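PDB 5KZT: Peptide/nickel transport system substrate-binding protein from Listeria monocytogenes serotype 1/2a, which binds peptides, here caught with one bound, and as an OppA-type solute-binding protein probably hands them to a membrane transporter for uptake. Local coordinates for residues A[383-386]-A[387-390]; A[300-303]-A[304-307]; A[345-348]-A[349-352]; A[374-377]-A[378-381]. All coordinates share one frame; numbering follows the deposited sequence.

Interaction 1 (A[383-386]-A[387-390]); sequences SEFI and QDQL
Ser383, Glu384, Phe385 and Ile386 each give their carbonyl oxygen to the backbone N-H four residues on, the regular bonding of an alpha-helix, and the straightest of the four runs from Leu390 N to Ile386 O at 2.9 Å. Side chains one turn apart then meet along the helix surface. The Phe385 ring and the Gln389 side chain run side by side, pointing the same way, with Gln389 CG 3.5 Å from Phe385 CE1. The ring and amide planes are nearly parallel, 6° apart; the bend of Gln389 at chi2 (-82°) carries its amide to the far end of the ring, NE2 lying 3.7 Å from Phe385 CZ, while OE1 is hydrogen-bonded to Asp302 N, in the loop before helix 303-311. The carboxylate plane of Asp388 is nearly perpendicular to the ring, its OD2 over one face and offset toward the rim. On another side of the helix, Ile386 CG2 packs on Leu390 CD1 at 3.8 Å. The helix, 377-393, is the middle element of a beta-alpha-beta unit. Ile386 and Ser383 face Phe371 of strand 367-374, Gln387 is hydrogen-bonded through NE2 to Val399 O of strand 397-404, and Phe385 leans on Ser305, Thr309 and Val310 of helix 303-311.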
# COMPACT_ATOMS: atom_id res chain seq x y z
N SER A 383 11.43 16.82 -2.22
CA SER A 383 12.61 16.58 -3.06
C SER A 383 13.65 17.70 -2.99
O SER A 383 14.86 17.42 -2.92
CB SER A 383 12.18 16.36 -4.50
OG SER A 383 11.50 15.12 -4.60
N GLU A 384 13.19 18.94 -3.02
CA GLU A 384 14.09 20.11 -2.89
C GLU A 384 14.78 20.13 -1.51
O GLU A 384 15.97 20.45 -1.41
CB GLU A 384 13.34 21.43 -3.19
CG GLU A 384 13.26 21.75 -4.70
CD GLU A 384 12.19 22.77 -5.10
OE1 GLU A 384 12.33 23.39 -6.18
OE2 GLU A 384 11.17 22.95 -4.39
N PHE A 385 14.06 19.74 -0.46
CA PHE A 385 14.64 19.61 0.89
C PHE A 385 15.73 18.53 0.95
O PHE A 385 16.81 18.77 1.48
CB PHE A 385 13.55 19.30 1.93
CG PHE A 385 14.03 19.29 3.35
CD1 PHE A 385 14.59 18.13 3.90
CD2 PHE A 385 13.88 20.41 4.17
CE1 PHE A 385 15.02 18.10 5.22
CE2 PHE A 385 14.31 20.38 5.49
CZ PHE A 385 14.89 19.23 6.01
N ILE A 386 15.44 17.35 0.41
CA ILE A 386 16.40 16.25 0.39
C ILE A 386 17.62 16.60 -0.47
O ILE A 386 18.75 16.37 -0.05
CB ILE A 386 15.73 14.93 -0.05
CG1 ILE A 386 14.78 14.46 1.05
CG2 ILE A 386 16.75 13.83 -0.30
CD1 ILE A 386 13.75 13.49 0.58
N GLN A 387 17.38 17.17 -1.65
CA GLN A 387 18.48 17.67 -2.49
C GLN A 387 19.39 18.61 -1.69
O GLN A 387 20.63 18.45 -1.67
CB GLN A 387 17.92 18.37 -3.72
CG GLN A 387 18.94 19.10 -4.61
CD GLN A 387 18.27 19.84 -5.76
OE1 GLN A 387 17.53 20.81 -5.56
NE2 GLN A 387 18.55 19.40 -6.96
N ASP A 388 18.77 19.59 -1.03
CA ASP A 388 19.48 20.55 -0.15
C ASP A 388 20.34 19.83 0.90
O ASP A 388 21.53 20.13 1.04
CB ASP A 388 18.48 21.60 0.42
CG ASP A 388 18.57 21.81 1.96
OD1 ASP A 388 19.56 22.43 2.43
OD2 ASP A 388 17.58 21.42 2.69
N GLN A 389 19.76 18.83 1.58
CA GLN A 389 20.43 18.13 2.67
C GLN A 389 21.65 17.35 2.18
O GLN A 389 22.77 17.51 2.70
CB GLN A 389 19.46 17.17 3.35
CG GLN A 389 18.36 17.88 4.14
CD GLN A 389 18.81 18.32 5.51
OE1 GLN A 389 19.37 17.54 6.28
NE2 GLN A 389 18.55 19.58 5.84
N LEU A 390 21.44 16.57 1.13
CA LEU A 390 22.50 15.73 0.61
C LEU A 390 23.62 16.57 -0.03
O LEU A 390 24.80 16.31 0.22
CB LEU A 390 21.94 14.72 -0.38
CG LEU A 390 20.90 13.75 0.20
CD1 LEU A 390 20.33 12.90 -0.92
CD2 LEU A 390 21.46 12.90 1.33

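Interaction 2 (A[300-303]-A[304-307]); sequences AIDK and QSYT
Lys303, Asp302 and Gln304 carry this turn, in which a loop becomes helix 303-311. Asp302 is the pivot: its OD1 accepts the N-H of Ser305 at 3.2 Å in an almost straight bond. That N-H arrives from above the carboxylate, 73° out of its plane; CG, anti to the backbone N of Asp302 (chi1 -170°), brings the group over the first turn. Ser305 CB then rests 3.5 Å from Asp302 CG, so the carboxylate also packs on the side chain of the residue whose N-H it accepts. A water completes the cap, donating to Asp302 OD1 at 2.8 Å while accepting from Gln304 N at 3.1 Å; it thus links the carboxylate to a second amide of the first turn.

Lys303 contributes mainly backbone. Its carbonyl oxygen receives Thr307 N, while Asp302 O receives Tyr306 N, and Tyr306 CB packs against Lys303 O at 3.3 Å. The extended lysine chain leads its ammonium group to the carbonyl oxygens of Ala318, Leu344 and Pro493, three acceptors that hold the charge in a buried setting. Gln304 sets its CB 3.8 Å from Asp302 OD1, and its carbonyl oxygen accepts from Thr307 OG1, a side-chain bond one turn on; its side-chain NE2 is hydrogen-bonded to Asp308 OD1. The arrangement is a classic aspartate N-cap, with a carboxylate accepting a backbone N-H of the first turn, where the negative charge would also suit the helix dipole.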
# COMPACT_ATOMS: atom_id res chain seq x y z
N ALA A 300 22.71 11.37 6.07
CA ALA A 300 22.91 12.80 5.82
C ALA A 300 21.61 13.59 5.76
O ALA A 300 21.64 14.77 5.41
CB ALA A 300 23.71 12.99 4.54
N ILE A 301 20.47 12.97 6.11
CA ILE A 301 19.17 13.64 6.03
C ILE A 301 18.62 13.91 7.43
O ILE A 301 18.31 12.98 8.19
CB ILE A 301 18.17 12.86 5.17
CG1 ILE A 301 18.71 12.71 3.74
CG2 ILE A 301 16.81 13.56 5.12
CD1 ILE A 301 17.99 11.69 2.87
N ASP A 302 18.50 15.19 7.77
CA ASP A 302 17.91 15.60 9.04
C ASP A 302 16.43 15.25 9.04
O ASP A 302 15.59 16.05 8.59
CB ASP A 302 18.13 17.10 9.28
CG ASP A 302 17.75 17.53 10.69
OD1 ASP A 302 17.05 16.78 11.40
OD2 ASP A 302 18.17 18.63 11.10
N LYS A 303 16.10 14.07 9.56
CA LYS A 303 14.71 13.55 9.51
C LYS A 303 13.76 14.43 10.32
O LYS A 303 12.61 14.64 9.93
CB LYS A 303 14.61 12.12 10.02
CG LYS A 303 15.63 11.15 9.46
CD LYS A 303 15.32 9.72 9.85
CE LYS A 303 16.49 8.81 9.52
NZ LYS A 303 16.17 7.38 9.75
N GLN A 304 14.23 14.93 11.46
CA GLN A 304 13.40 15.76 12.33
C GLN A 304 13.01 17.03 11.61
O GLN A 304 11.82 17.40 11.58
CB GLN A 304 14.11 16.08 13.65
CG GLN A 304 13.24 16.77 14.70
CD GLN A 304 12.11 15.87 15.15
OE1 GLN A 304 12.37 14.79 15.68
NE2 GLN A 304 10.86 16.28 14.92
N SER A 305 13.99 17.69 11.00
CA SER A 305 13.76 18.94 10.28
C SER A 305 12.84 18.70 9.09
O SER A 305 11.93 19.49 8.86
CB SER A 305 15.08 19.53 9.80
OG SER A 305 14.85 20.73 9.11
N TYR A 306 13.07 17.59 8.38
CA TYR A 306 12.20 17.16 7.29
C TYR A 306 10.73 17.18 7.72
O TYR A 306 9.92 17.86 7.10
CB TYR A 306 12.59 15.76 6.79
CG TYR A 306 11.75 15.30 5.64
CD1 TYR A 306 12.11 15.62 4.33
CD2 TYR A 306 10.57 14.59 5.84
CE1 TYR A 306 11.34 15.22 3.26
CE2 TYR A 306 9.78 14.20 4.77
CZ TYR A 306 10.18 14.51 3.48
OH TYR A 306 9.42 14.13 2.40
N THR A 307 10.40 16.45 8.78
CA THR A 307 8.99 16.38 9.21
C THR A 307 8.48 17.72 9.73
O THR A 307 7.32 18.06 9.48
CB THR A 307 8.74 15.31 10.29
OG1 THR A 307 9.51 15.61 11.45
CG2 THR A 307 9.12 13.95 9.78
O HOH W 1 16.98 14.19 12.58

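Interaction 3 (A[345-348]-A[349-352]); sequences EYDV and KEAQ
Asp347 OD1 takes the N-H of Glu350 at 2.8 Å, in a nearly straight bond with an N-H...O angle of 174°. The donor comes from above the carboxylate, 52° out of its plane. Lys349 N lies near the same oxygen, at 3.2 Å. Asp347 is the N-cap of helix 348-362, and its CG, anti to the backbone N (chi1 -170°), swings the carboxylate over the first turn. The rest of the side chain packs against the residue it caps: Glu350 CB is 3.6 Å from Asp347 CG, and Glu350 CG is the same distance from Asp347 OD2. The two carboxylates stand nearly perpendicular, and Asp347 OD2 and Glu350 OE2, which would carry like charges, are 5.5 Å apart, not in contact.

One step on, Asp347 O and Val348 O accept Ala351 N and Gln352 N, the first bonds of the regular helix. Val348 and Gln352 meet at an angle, and Val348 CG1, the branch anti to the backbone N, touches the amide, with NE2 at 3.4 Å. The polar end of Gln352 is settled by Asn393 O, at the end of helix 377-393. The turn rests on helix 291-299, earlier in the chain: Ala351 and Glu350 lie on Leu299, Asp347 shares a backbone hydrogen bond with Leu299, and Ala351 also touches Ala300 in the loop after that helix.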
# COMPACT_ATOMS: atom_id res chain seq x y z
N GLU A 345 20.31 6.34 12.39
CA GLU A 345 19.96 7.66 12.90
C GLU A 345 20.76 8.76 12.20
O GLU A 345 21.94 8.59 11.92
CB GLU A 345 20.18 7.73 14.41
CG GLU A 345 19.24 6.81 15.18
CD GLU A 345 19.43 6.90 16.69
OE1 GLU A 345 18.97 7.88 17.29
OE2 GLU A 345 20.01 5.97 17.27
N TYR A 346 20.09 9.87 11.93
CA TYR A 346 20.74 11.06 11.37
C TYR A 346 22.03 11.43 12.08
O TYR A 346 22.05 11.62 13.30
CB TYR A 346 19.78 12.23 11.46
CG TYR A 346 20.37 13.59 11.12
CD1 TYR A 346 20.86 13.86 9.84
CD2 TYR A 346 20.42 14.61 12.08
CE1 TYR A 346 21.38 15.11 9.53
CE2 TYR A 346 20.93 15.85 11.77
CZ TYR A 346 21.41 16.10 10.50
OH TYR A 346 21.91 17.33 10.22
N ASP A 347 23.11 11.53 11.30
CA ASP A 347 24.46 11.80 11.82
C ASP A 347 25.34 12.29 10.67
O ASP A 347 25.85 11.49 9.89
CB ASP A 347 25.04 10.51 12.44
CG ASP A 347 26.33 10.74 13.23
OD1 ASP A 347 27.23 11.47 12.77
OD2 ASP A 347 26.44 10.13 14.32
N VAL A 348 25.53 13.61 10.56
CA VAL A 348 26.30 14.18 9.45
C VAL A 348 27.75 13.66 9.45
O VAL A 348 28.28 13.29 8.39
CB VAL A 348 26.25 15.72 9.41
CG1 VAL A 348 27.12 16.27 8.28
CG2 VAL A 348 24.81 16.22 9.23
N LYS A 349 28.37 13.58 10.63
CA LYS A 349 29.76 13.12 10.71
C LYS A 349 29.93 11.66 10.27
O LYS A 349 30.81 11.36 9.46
CB LYS A 349 30.35 13.33 12.11
CG LYS A 349 30.77 14.77 12.35
CD LYS A 349 31.52 14.96 13.66
CE LYS A 349 31.52 16.42 14.07
NZ LYS A 349 32.19 16.62 15.39
N GLU A 350 29.07 10.78 10.77
CA GLU A 350 29.13 9.38 10.34
C GLU A 350 28.79 9.23 8.85
O GLU A 350 29.36 8.38 8.19
CB GLU A 350 28.25 8.46 11.20
CG GLU A 350 28.87 8.09 12.54
CD GLU A 350 30.12 7.22 12.42
OE1 GLU A 350 30.18 6.34 11.53
OE2 GLU A 350 31.05 7.43 13.21
N ALA A 351 27.88 10.07 8.34
CA ALA A 351 27.58 10.15 6.90
C ALA A 351 28.79 10.53 6.05
O ALA A 351 29.05 9.93 5.01
CB ALA A 351 26.45 11.14 6.63
N GLN A 352 29.51 11.54 6.51
CA GLN A 352 30.70 12.05 5.82
C GLN A 352 31.86 11.04 5.85
O GLN A 352 32.58 10.93 4.87
CB GLN A 352 31.12 13.42 6.40
CG GLN A 352 30.15 14.53 5.99
CD GLN A 352 30.32 15.84 6.74
OE1 GLN A 352 30.96 15.91 7.79
NE2 GLN A 352 29.73 16.90 6.19

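Interaction 4 (A[374-377]-A[378-381]); sequences DDTE and NARK
A threonine N-cap closes the first turn of helix 377-393, where the beta-alpha-beta unit passes from strand 367-374 into its helix beside the bound peptide. Thr376 OG1 accepts the N-H of Ala379 at 3.1 Å, at a bent N-H...O angle of 150°. Its chi1 of 59° places the hydroxyl between the backbone N and the carbonyl carbon, turned back over the helix start. The same oxygen makes a weak hydrogen bond to the backbone of the peptide, so one residue caps the helix and meets the ligand. Thr376 O and Glu377 O accept Arg380 N and Lys381 N, each at 3.1 Å, and begin the regular helical bonding. Asp374, leading into the turn, puts its carboxylate to outside work: OD1 pairs with Arg409 in a salt bridge, and OD2 is hydrogen-bonded to the peptide backbone. Between Asp374 and the helix start sits the methyl group of Ala379, which also packs against a basic side chain of the peptide. That methyl, Ala379 CB, lies 3.3 Å from both Thr376 OG1 and Asp374 O, and 4.0 Å from Asp374 CB.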
# COMPACT_ATOMS: atom_id res chain seq x y z
N ASP A 374 7.13 11.92 -6.33
CA ASP A 374 5.86 12.20 -7.01
C ASP A 374 5.78 13.66 -7.47
O ASP A 374 6.71 14.43 -7.25
CB ASP A 374 4.69 11.80 -6.11
CG ASP A 374 4.66 10.31 -5.86
OD1 ASP A 374 5.03 9.53 -6.77
OD2 ASP A 374 4.29 9.90 -4.74
N ASP A 375 4.67 14.02 -8.13
CA ASP A 375 4.51 15.32 -8.78
C ASP A 375 3.52 16.27 -8.08
O ASP A 375 3.01 17.19 -8.70
CB ASP A 375 4.14 15.13 -10.26
CG ASP A 375 2.76 14.45 -10.47
OD1 ASP A 375 2.14 13.95 -9.52
OD2 ASP A 375 2.31 14.41 -11.62
N THR A 376 3.25 16.05 -6.80
CA THR A 376 2.44 16.99 -6.02
C THR A 376 3.32 18.16 -5.59
O THR A 376 4.56 18.07 -5.61
CB THR A 376 1.81 16.32 -4.79
OG1 THR A 376 2.83 15.80 -3.93
CG2 THR A 376 0.88 15.18 -5.21
N GLU A 377 2.68 19.26 -5.20
CA GLU A 377 3.41 20.41 -4.65
C GLU A 377 4.28 19.99 -3.48
O GLU A 377 5.44 20.40 -3.37
CB GLU A 377 2.43 21.50 -4.19
CG GLU A 377 3.11 22.74 -3.61
CD GLU A 377 2.12 23.86 -3.35
OE1 GLU A 377 1.04 23.62 -2.78
OE2 GLU A 377 2.42 25.01 -3.74
N ASN A 378 3.72 19.16 -2.59
CA ASN A 378 4.47 18.77 -1.40
C ASN A 378 5.60 17.80 -1.70
O ASN A 378 6.62 17.82 -1.03
CB ASN A 378 3.57 18.21 -0.29
CG ASN A 378 4.23 18.27 1.08
OD1 ASN A 378 4.52 19.37 1.59
ND2 ASN A 378 4.47 17.12 1.69
N ALA A 379 5.42 16.94 -2.70
CA ALA A 379 6.50 16.03 -3.11
C ALA A 379 7.68 16.83 -3.68
O ALA A 379 8.82 16.48 -3.41
CB ALA A 379 6.00 15.02 -4.13
N ARG A 380 7.40 17.88 -4.44
CA ARG A 380 8.42 18.80 -4.96
C ARG A 380 9.17 19.55 -3.83
O ARG A 380 10.38 19.69 -3.87
CB ARG A 380 7.76 19.76 -5.95
CG ARG A 380 8.63 20.87 -6.53
CD ARG A 380 7.80 21.68 -7.52
NE ARG A 380 8.41 22.96 -7.88
CZ ARG A 380 7.90 23.83 -8.77
NH1 ARG A 380 6.75 23.57 -9.38
NH2 ARG A 380 8.55 24.97 -9.04
N LYS A 381 8.45 20.03 -2.82
CA LYS A 381 9.05 20.57 -1.60
C LYS A 381 9.96 19.54 -0.89
O LYS A 381 11.08 19.86 -0.45
CB LYS A 381 7.95 21.03 -0.65
CG LYS A 381 8.46 21.81 0.55
CD LYS A 381 7.33 22.10 1.51
CE LYS A 381 7.85 22.82 2.73
NZ LYS A 381 8.39 24.17 2.39

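The four contacts illustrate one principle, that helices are held both within their own turns and against one another. Interactions 2, 3 and 4 are N-caps, two by aspartate and one by threonine, whereas interaction 1 lies mid-helix, where regular backbone bonds are joined by side-chain packing. Interactions 1 and 4 share helix 377-393, their centres about 12 Å apart. Interactions 1 and 2 touch: Gln389 OE1 probably accepts a hydrogen bond from Asp302 N, at 2.9 Å. Interaction 3 is a surface contact, and it reaches interaction 2 through Tyr346; the other three are partly buried. Interaction 4 meets the peptide most extensively, with Asp374 and Thr376 on its backbone.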